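PDB 6LZI: DNA mismatch repair protein MutL from Aquifex aeolicus, which takes part in DNA mismatch repair and carries an ATPase domain of the Bergerat type, here holding ADP. Local coordinates for residues K34-I39 with L46-D51; K102-F107 with G134-V139. All coordinates share one frame; numbering follows the deposited sequence.

Overall arrangement
One eight-stranded mixed sheet contains both contacts, and it illustrates how a two-faced sheet divides its labour. Interaction 1 pairs neighbours along the chain, strands 34-40 and 46-51, as a hairpin, whereas interaction 2 joins strands 100-106 and 134-140, with two further strands between them in sequence. Strands 46-51 and 134-140 lie side by side, so the contacts form one surface, their centres about 10 Å apart. On one face, partly exposed arginines and glutamates make salt bridges, and R48 to E136 links the two networks. The other face is buried: helix 16-29 packs under interaction 1, while D51 and T135 bring both contacts to ADP.

Interaction 1 (K34-I39 with L46-D51); sequences KVEVEI and LIRVKD. With ADP (adenosine-5'-diphosphate), chain H.
R48 rises between E36 and E38 on the charged face of this antiparallel hairpin and binds both glutamates with one guanidinium. Its chain bends at chi3 (58°), which swings the flat group toward strand 34-39. There it takes the two carboxylates at its edge, each bonded oxygen lying almost in the guanidinium plane. NE and NH2 converge on OE1 of E38, the shorter bond being NH2 to OE1 at 2.8 Å, while NH1 and NH2 grip OE2 of E36 end-on, with NH1 to OE2 at 3.0 Å. Both carboxylates stand nearly upright to the guanidinium, that of E36 at 85°, and are met on their anti sides. NH2 thus serves both acids, and NH1 also reaches E136 on the neighbouring strand 134-140. A leucine in place of R48 would probably leave E36 and E38 as close negative charges without their shared cation, and E136 without its salt bridge to this strand.

Beneath, V35, V37 and I39 face D51, V49 and I47 as non-hydrogen-bonded pairs. CG1 of V35 meets CG1 of V49 at 4.2 Å, and helix 16-29 covers I47 and V49. The intervening pairs are tied by backbone hydrogen bonds, among them E36 N to K50 O at 2.7 Å.

At the end of this buried face, with CG set between the backbone N and the carbonyl carbon (chi1 73°), the D51 carboxylate is carried away from strand 34-39, and OD2 accepts a hydrogen bond of 2.8 Å from N6 of ADP. S27 also bonds to OD2, and G53 N to OD1, holding the group in place. An aspartate that reads the adenine amino group from the end of a sheet strand is a hallmark of the Bergerat ATP-binding fold, shared by GHKL ATPases such as DNA gyrase B and HSP90.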
loop_
_atom_site.group_PDB
_atom_site.type_symbol
_atom_site.label_atom_id
_atom_site.label_comp_id
_atom_site.label_asym_id
_atom_site.label_seq_id
_atom_site.Cartn_x
_atom_site.Cartn_y
_atom_site.Cartn_z
ATOM N N LYS A 34 7.420 -8.849 4.185
ATOM C CA LYS A 34 8.127 -7.603 4.412
ATOM C C LYS A 34 8.110 -6.848 3.105
ATOM O O LYS A 34 8.513 -7.417 2.079
ATOM C CB LYS A 34 9.571 -7.903 4.851
ATOM C CG LYS A 34 9.504 -8.814 6.058
ATOM C CD LYS A 34 10.495 -8.441 7.141
ATOM C CE LYS A 34 10.263 -9.348 8.384
ATOM N NZ LYS A 34 11.016 -10.650 8.206
ATOM N N VAL A 35 7.510 -5.652 3.132
ATOM C CA VAL A 35 7.428 -4.774 1.980
ATOM C C VAL A 35 8.136 -3.467 2.304
ATOM O O VAL A 35 7.793 -2.789 3.282
ATOM C CB VAL A 35 5.960 -4.517 1.638
ATOM C CG1 VAL A 35 5.885 -3.481 0.478
ATOM C CG2 VAL A 35 5.228 -5.848 1.263
ATOM N N GLU A 36 9.080 -3.088 1.465
ATOM C CA GLU A 36 9.869 -1.897 1.741
ATOM C C GLU A 36 9.634 -0.960 0.581
ATOM O O GLU A 36 9.810 -1.374 -0.576
ATOM C CB GLU A 36 11.339 -2.269 1.794
ATOM C CG GLU A 36 12.258 -1.101 2.110
ATOM C CD GLU A 36 13.701 -1.596 2.147
ATOM O OE1 GLU A 36 14.006 -2.370 3.088
ATOM O OE2 GLU A 36 14.472 -1.298 1.203
ATOM N N VAL A 37 9.240 0.288 0.887
ATOM C CA VAL A 37 9.031 1.296 -0.133
ATOM C C VAL A 37 9.972 2.466 0.068
ATOM O O VAL A 37 10.133 2.974 1.190
ATOM C CB VAL A 37 7.592 1.822 -0.061
ATOM C CG1 VAL A 37 7.314 2.831 -1.201
ATOM C CG2 VAL A 37 6.554 0.636 -0.105
ATOM N N GLU A 38 10.522 2.973 -1.036
ATOM C CA GLU A 38 11.357 4.172 -0.977
ATOM C C GLU A 38 10.887 5.103 -2.070
ATOM O O GLU A 38 10.653 4.678 -3.194
ATOM C CB GLU A 38 12.848 3.829 -1.145
ATOM C CG GLU A 38 13.630 5.085 -1.338
ATOM C CD GLU A 38 15.113 4.851 -1.293
ATOM O OE1 GLU A 38 15.514 3.674 -1.538
ATOM O OE2 GLU A 38 15.850 5.847 -1.009
ATOM N N ILE A 39 10.726 6.390 -1.733
ATOM C CA ILE A 39 10.444 7.352 -2.771
ATOM C C ILE A 39 11.449 8.479 -2.655
ATOM O O ILE A 39 11.959 8.783 -1.554
ATOM C CB ILE A 39 9.000 7.888 -2.670
ATOM C CG1 ILE A 39 8.758 8.463 -1.308
ATOM C CG2 ILE A 39 7.941 6.730 -2.875
ATOM C CD1 ILE A 39 7.455 9.244 -1.295
ATOM N N LEU A 46 12.273 8.669 -8.014
ATOM C CA LEU A 46 12.399 7.229 -7.845
ATOM C C LEU A 46 11.272 6.738 -6.969
ATOM O O LEU A 46 11.013 7.283 -5.887
ATOM C CB LEU A 46 13.747 6.868 -7.197
ATOM C CG LEU A 46 13.821 5.380 -6.826
ATOM C CD1 LEU A 46 14.004 4.425 -7.964
ATOM C CD2 LEU A 46 14.894 5.297 -5.695
ATOM N N ILE A 47 10.690 5.629 -7.398
ATOM C CA ILE A 47 9.853 4.771 -6.594
ATOM C C ILE A 47 10.493 3.403 -6.624
ATOM O O ILE A 47 10.709 2.845 -7.726
ATOM C CB ILE A 47 8.434 4.685 -7.242
ATOM C CG1 ILE A 47 7.745 6.068 -7.214
ATOM C CG2 ILE A 47 7.528 3.738 -6.501
ATOM C CD1 ILE A 47 6.828 6.256 -8.404
ATOM N N ARG A 48 10.778 2.843 -5.434
ATOM C CA ARG A 48 11.370 1.517 -5.289
ATOM C C ARG A 48 10.519 0.715 -4.310
ATOM O O ARG A 48 10.136 1.241 -3.250
ATOM C CB ARG A 48 12.813 1.602 -4.763
ATOM C CG ARG A 48 13.377 0.239 -4.674
ATOM C CD ARG A 48 14.859 0.247 -4.279
ATOM N NE ARG A 48 15.036 0.928 -3.001
ATOM C CZ ARG A 48 14.919 0.340 -1.822
ATOM N NH1 ARG A 48 14.604 -0.967 -1.730
ATOM N NH2 ARG A 48 15.102 1.069 -0.732
ATOM N N VAL A 49 10.164 -0.516 -4.704
ATOM C CA VAL A 49 9.420 -1.423 -3.827
ATOM C C VAL A 49 10.127 -2.751 -3.823
ATOM O O VAL A 49 10.285 -3.385 -4.868
ATOM C CB VAL A 49 7.956 -1.569 -4.283
ATOM C CG1 VAL A 49 7.141 -2.550 -3.382
ATOM C CG2 VAL A 49 7.253 -0.246 -4.245
ATOM N N LYS A 50 10.476 -3.189 -2.638
ATOM C CA LYS A 50 11.234 -4.378 -2.393
ATOM C C LYS A 50 10.331 -5.258 -1.550
ATOM O O LYS A 50 9.736 -4.781 -0.574
ATOM C CB LYS A 50 12.470 -4.068 -1.628
ATOM C CG LYS A 50 13.386 -5.336 -1.423
ATOM C CD LYS A 50 14.557 -4.771 -0.636
ATOM C CE LYS A 50 15.637 -5.829 -0.386
ATOM N NZ LYS A 50 15.055 -6.717 0.635
ATOM N N ASP A 51 10.326 -6.538 -1.876
ATOM C CA ASP A 51 9.585 -7.523 -1.090
ATOM C C ASP A 51 10.360 -8.834 -0.996
ATOM O O ASP A 51 11.309 -9.102 -1.774
ATOM C CB ASP A 51 8.161 -7.755 -1.701
ATOM C CG ASP A 51 8.164 -8.545 -2.994
ATOM O OD1 ASP A 51 8.762 -9.679 -3.060
ATOM O OD2 ASP A 51 7.595 -8.004 -4.009
HETATM P PB ADP H . -1.363 -8.584 -12.398
HETATM O O1B ADP H . -0.755 -8.402 -11.049
HETATM O O2B ADP H . -1.337 -10.065 -12.857
HETATM O O3B ADP H . -2.768 -8.027 -12.468
HETATM P PA ADP H . 0.945 -7.034 -13.094
HETATM O O1A ADP H . 1.373 -6.346 -14.357
HETATM O O2A ADP H . 0.829 -6.151 -11.899
HETATM O O3A ADP H . -0.488 -7.779 -13.464
HETATM O "O5'" ADP H . 2.047 -8.133 -12.658
HETATM C "C5'" ADP H . 2.142 -9.153 -13.654
HETATM C "C4'" ADP H . 2.616 -10.463 -13.034
HETATM O "O4'" ADP H . 3.945 -10.311 -12.603
HETATM C "C3'" ADP H . 1.853 -10.959 -11.823
HETATM O "O3'" ADP H . 0.763 -11.819 -12.254
HETATM C "C2'" ADP H . 2.894 -11.794 -11.101
HETATM O "O2'" ADP H . 2.870 -13.077 -11.807
HETATM C "C1'" ADP H . 4.190 -11.111 -11.463
HETATM N N9 ADP H . 4.653 -10.198 -10.425
HETATM C C8 ADP H . 4.629 -8.837 -10.437
HETATM N N7 ADP H . 5.176 -8.329 -9.300
HETATM C C5 ADP H . 5.520 -9.417 -8.564
HETATM C C6 ADP H . 6.144 -9.564 -7.246
HETATM N N6 ADP H . 6.453 -8.459 -6.512
HETATM N N1 ADP H . 6.362 -10.831 -6.796
HETATM C C2 ADP H . 5.985 -11.925 -7.579
HETATM N N3 ADP H . 5.439 -11.861 -8.791
HETATM C C4 ADP H . 5.215 -10.619 -9.303
#

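Interaction 2 (K102-F107 with G134-V139). With ADP (adenosine-5'-diphosphate), chain H.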
loop_
_atom_site.group_PDB
_atom_site.type_symbol
_atom_site.label_atom_id
_atom_site.label_comp_id
_atom_site.label_asym_id
_atom_site.label_seq_id
_atom_site.Cartn_x
_atom_site.Cartn_y
_atom_site.Cartn_z
ATOM N N LYS A 102 13.303 -0.623 -13.811
ATOM C CA LYS A 102 14.017 -1.875 -13.636
ATOM C C LYS A 102 13.193 -2.832 -12.784
ATOM O O LYS A 102 12.583 -2.432 -11.813
ATOM C CB LYS A 102 15.391 -1.667 -12.958
ATOM C CG LYS A 102 16.449 -1.056 -13.839
ATOM C CD LYS A 102 17.803 -1.081 -13.177
ATOM C CE LYS A 102 18.796 -0.204 -13.965
ATOM N NZ LYS A 102 19.856 0.266 -13.019
ATOM N N LEU A 103 13.212 -4.097 -13.109
ATOM C CA LEU A 103 12.641 -5.074 -12.178
ATOM C C LEU A 103 13.662 -6.175 -11.981
ATOM O O LEU A 103 14.139 -6.735 -12.950
ATOM C CB LEU A 103 11.367 -5.684 -12.719
ATOM C CG LEU A 103 10.658 -6.850 -11.950
ATOM C CD1 LEU A 103 9.085 -6.809 -12.106
ATOM C CD2 LEU A 103 11.099 -8.190 -12.383
ATOM N N ARG A 104 14.028 -6.463 -10.744
ATOM C CA ARG A 104 14.876 -7.610 -10.483
ATOM C C ARG A 104 14.112 -8.580 -9.582
ATOM O O ARG A 104 13.359 -8.156 -8.709
ATOM C CB ARG A 104 16.236 -7.188 -9.848
ATOM C CG ARG A 104 16.162 -6.542 -8.441
ATOM C CD ARG A 104 17.616 -6.166 -8.022
ATOM N NE ARG A 104 18.087 -5.093 -8.918
ATOM C CZ ARG A 104 17.797 -3.804 -8.716
ATOM N NH1 ARG A 104 17.030 -3.444 -7.684
ATOM N NH2 ARG A 104 18.241 -2.848 -9.561
ATOM N N SER A 105 14.286 -9.874 -9.816
ATOM C CA SER A 105 13.553 -10.894 -9.033
ATOM C C SER A 105 14.328 -12.209 -8.975
ATOM O O SER A 105 14.933 -12.661 -9.958
ATOM C CB SER A 105 12.150 -11.170 -9.614
ATOM O OG SER A 105 11.391 -11.977 -8.746
ATOM N N ARG A 106 14.310 -12.813 -7.793
ATOM C CA ARG A 106 14.902 -14.096 -7.552
ATOM C C ARG A 106 13.772 -15.015 -7.080
ATOM O O ARG A 106 13.109 -14.731 -6.070
ATOM C CB ARG A 106 15.975 -14.003 -6.496
ATOM C CG ARG A 106 16.633 -15.390 -6.264
ATOM C CD ARG A 106 17.752 -15.261 -5.193
ATOM N NE ARG A 106 18.062 -16.549 -4.590
ATOM C CZ ARG A 106 18.883 -16.673 -3.546
ATOM N NH1 ARG A 106 19.490 -15.581 -3.072
ATOM N NH2 ARG A 106 19.067 -17.855 -2.957
ATOM N N PHE A 107 13.545 -16.059 -7.844
ATOM C CA PHE A 107 12.474 -17.005 -7.551
ATOM C C PHE A 107 12.884 -17.855 -6.359
ATOM O O PHE A 107 14.056 -18.217 -6.207
ATOM C CB PHE A 107 12.277 -17.866 -8.807
ATOM C CG PHE A 107 11.012 -18.680 -8.842
ATOM C CD1 PHE A 107 9.769 -18.066 -8.734
ATOM C CD2 PHE A 107 11.078 -19.996 -9.180
ATOM C CE1 PHE A 107 8.606 -18.818 -8.820
ATOM C CE2 PHE A 107 9.887 -20.792 -9.290
ATOM C CZ PHE A 107 8.665 -20.171 -9.127
ATOM N N GLY A 134 12.990 -12.877 -3.681
ATOM C CA GLY A 134 11.940 -11.861 -3.698
ATOM C C GLY A 134 12.102 -10.939 -4.922
ATOM O O GLY A 134 12.719 -11.302 -5.923
ATOM N N THR A 135 11.506 -9.750 -4.859
ATOM C CA THR A 135 11.378 -8.878 -6.037
ATOM C C THR A 135 11.615 -7.438 -5.653
ATOM O O THR A 135 11.207 -7.007 -4.577
ATOM C CB THR A 135 9.948 -9.021 -6.643
ATOM O OG1 THR A 135 9.732 -10.388 -7.005
ATOM C CG2 THR A 135 9.756 -8.164 -7.866
ATOM N N GLU A 136 12.330 -6.705 -6.503
ATOM C CA GLU A 136 12.578 -5.290 -6.295
ATOM C C GLU A 136 12.275 -4.584 -7.613
ATOM O O GLU A 136 12.791 -4.988 -8.653
ATOM C CB GLU A 136 14.045 -5.076 -5.862
ATOM C CG GLU A 136 14.279 -3.608 -5.571
ATOM C CD GLU A 136 15.513 -3.482 -4.690
ATOM O OE1 GLU A 136 15.381 -2.881 -3.621
ATOM O OE2 GLU A 136 16.479 -4.179 -5.044
ATOM N N VAL A 137 11.433 -3.543 -7.582
ATOM C CA VAL A 137 11.080 -2.786 -8.776
ATOM C C VAL A 137 11.501 -1.342 -8.526
ATOM O O VAL A 137 11.250 -0.785 -7.434
ATOM C CB VAL A 137 9.555 -2.906 -9.036
ATOM C CG1 VAL A 137 9.184 -2.167 -10.349
ATOM C CG2 VAL A 137 9.227 -4.369 -9.148
ATOM N N GLU A 138 12.196 -0.745 -9.507
ATOM C CA GLU A 138 12.631 0.654 -9.429
ATOM C C GLU A 138 12.007 1.359 -10.608
ATOM O O GLU A 138 12.227 0.958 -11.746
ATOM C CB GLU A 138 14.159 0.768 -9.505
ATOM C CG GLU A 138 14.707 0.043 -8.313
ATOM C CD GLU A 138 16.192 0.157 -8.177
ATOM O OE1 GLU A 138 16.777 0.936 -8.947
ATOM O OE2 GLU A 138 16.744 -0.544 -7.304
ATOM N N VAL A 139 11.230 2.401 -10.319
ATOM C CA VAL A 139 10.577 3.228 -11.337
ATOM C C VAL A 139 11.152 4.647 -11.248
ATOM O O VAL A 139 11.020 5.316 -10.209
ATOM C CB VAL A 139 9.058 3.219 -11.092
ATOM C CG1 VAL A 139 8.357 4.076 -12.091
ATOM C CG2 VAL A 139 8.637 1.724 -11.160
HETATM P PB ADP H . -1.363 -8.584 -12.398
HETATM O O1B ADP H . -0.755 -8.402 -11.049
HETATM O O2B ADP H . -1.337 -10.065 -12.857
HETATM O O3B ADP H . -2.768 -8.027 -12.468
HETATM P PA ADP H . 0.945 -7.034 -13.094
HETATM O O1A ADP H . 1.373 -6.346 -14.357
HETATM O O2A ADP H . 0.829 -6.151 -11.899
HETATM O O3A ADP H . -0.488 -7.779 -13.464
HETATM O "O5'" ADP H . 2.047 -8.133 -12.658
HETATM C "C5'" ADP H . 2.142 -9.153 -13.654
HETATM C "C4'" ADP H . 2.616 -10.463 -13.034
HETATM O "O4'" ADP H . 3.945 -10.311 -12.603
HETATM C "C3'" ADP H . 1.853 -10.959 -11.823
HETATM O "O3'" ADP H . 0.763 -11.819 -12.254
HETATM C "C2'" ADP H . 2.894 -11.794 -11.101
HETATM O "O2'" ADP H . 2.870 -13.077 -11.807
HETATM C "C1'" ADP H . 4.190 -11.111 -11.463
HETATM N N9 ADP H . 4.653 -10.198 -10.425
HETATM C C8 ADP H . 4.629 -8.837 -10.437
HETATM N N7 ADP H . 5.176 -8.329 -9.300
HETATM C C5 ADP H . 5.520 -9.417 -8.564
HETATM C C6 ADP H . 6.144 -9.564 -7.246
HETATM N N6 ADP H . 6.453 -8.459 -6.512
HETATM N N1 ADP H . 6.362 -10.831 -6.796
HETATM C C2 ADP H . 5.985 -11.925 -7.579
HETATM N N3 ADP H . 5.439 -11.861 -8.791
HETATM C C4 ADP H . 5.215 -10.619 -9.303
HETATM O O HOH W 1 19.076 -0.161 -10.099
#
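NH1 of R104 is gripped by two carboxylates of the partner strand, OE2 of E136 at 2.8 Å and OE2 of E138 at 2.9 Å. The bond to E138 is nearly straight (169°), that to E136 more bent (132°), and NH1 meets both oxygens from above their carboxylate planes. R104 and E136 run side by side in the same direction, whereas E138 comes across. A bend at chi3 (67°) turns the guanidinium toward the glutamates, while NE pairs with E115 on strand 113-119, the neighbour on the other side of 100-106. One water accepts from K102 NZ and donates to OE1 of E138, bridging charges whose own atoms do not touch.

The opposite face is buried. CD1 of L103 packs on CG2 of V137 at 3.8 Å, and the S105 hydroxyl donates to OG1 of T135 at 2.9 Å. That bond probably helps to fix the rotation of the T135 side chain, whose OG1 lies 3.4 Å from N1 of ADP.

The positive charge of R104, shared between E136 and E138, probably offsets the repulsion of the two acids and ties the strands on the partly exposed face, while the S105–T135 hydroxyl pair brings T135 to the nucleotide.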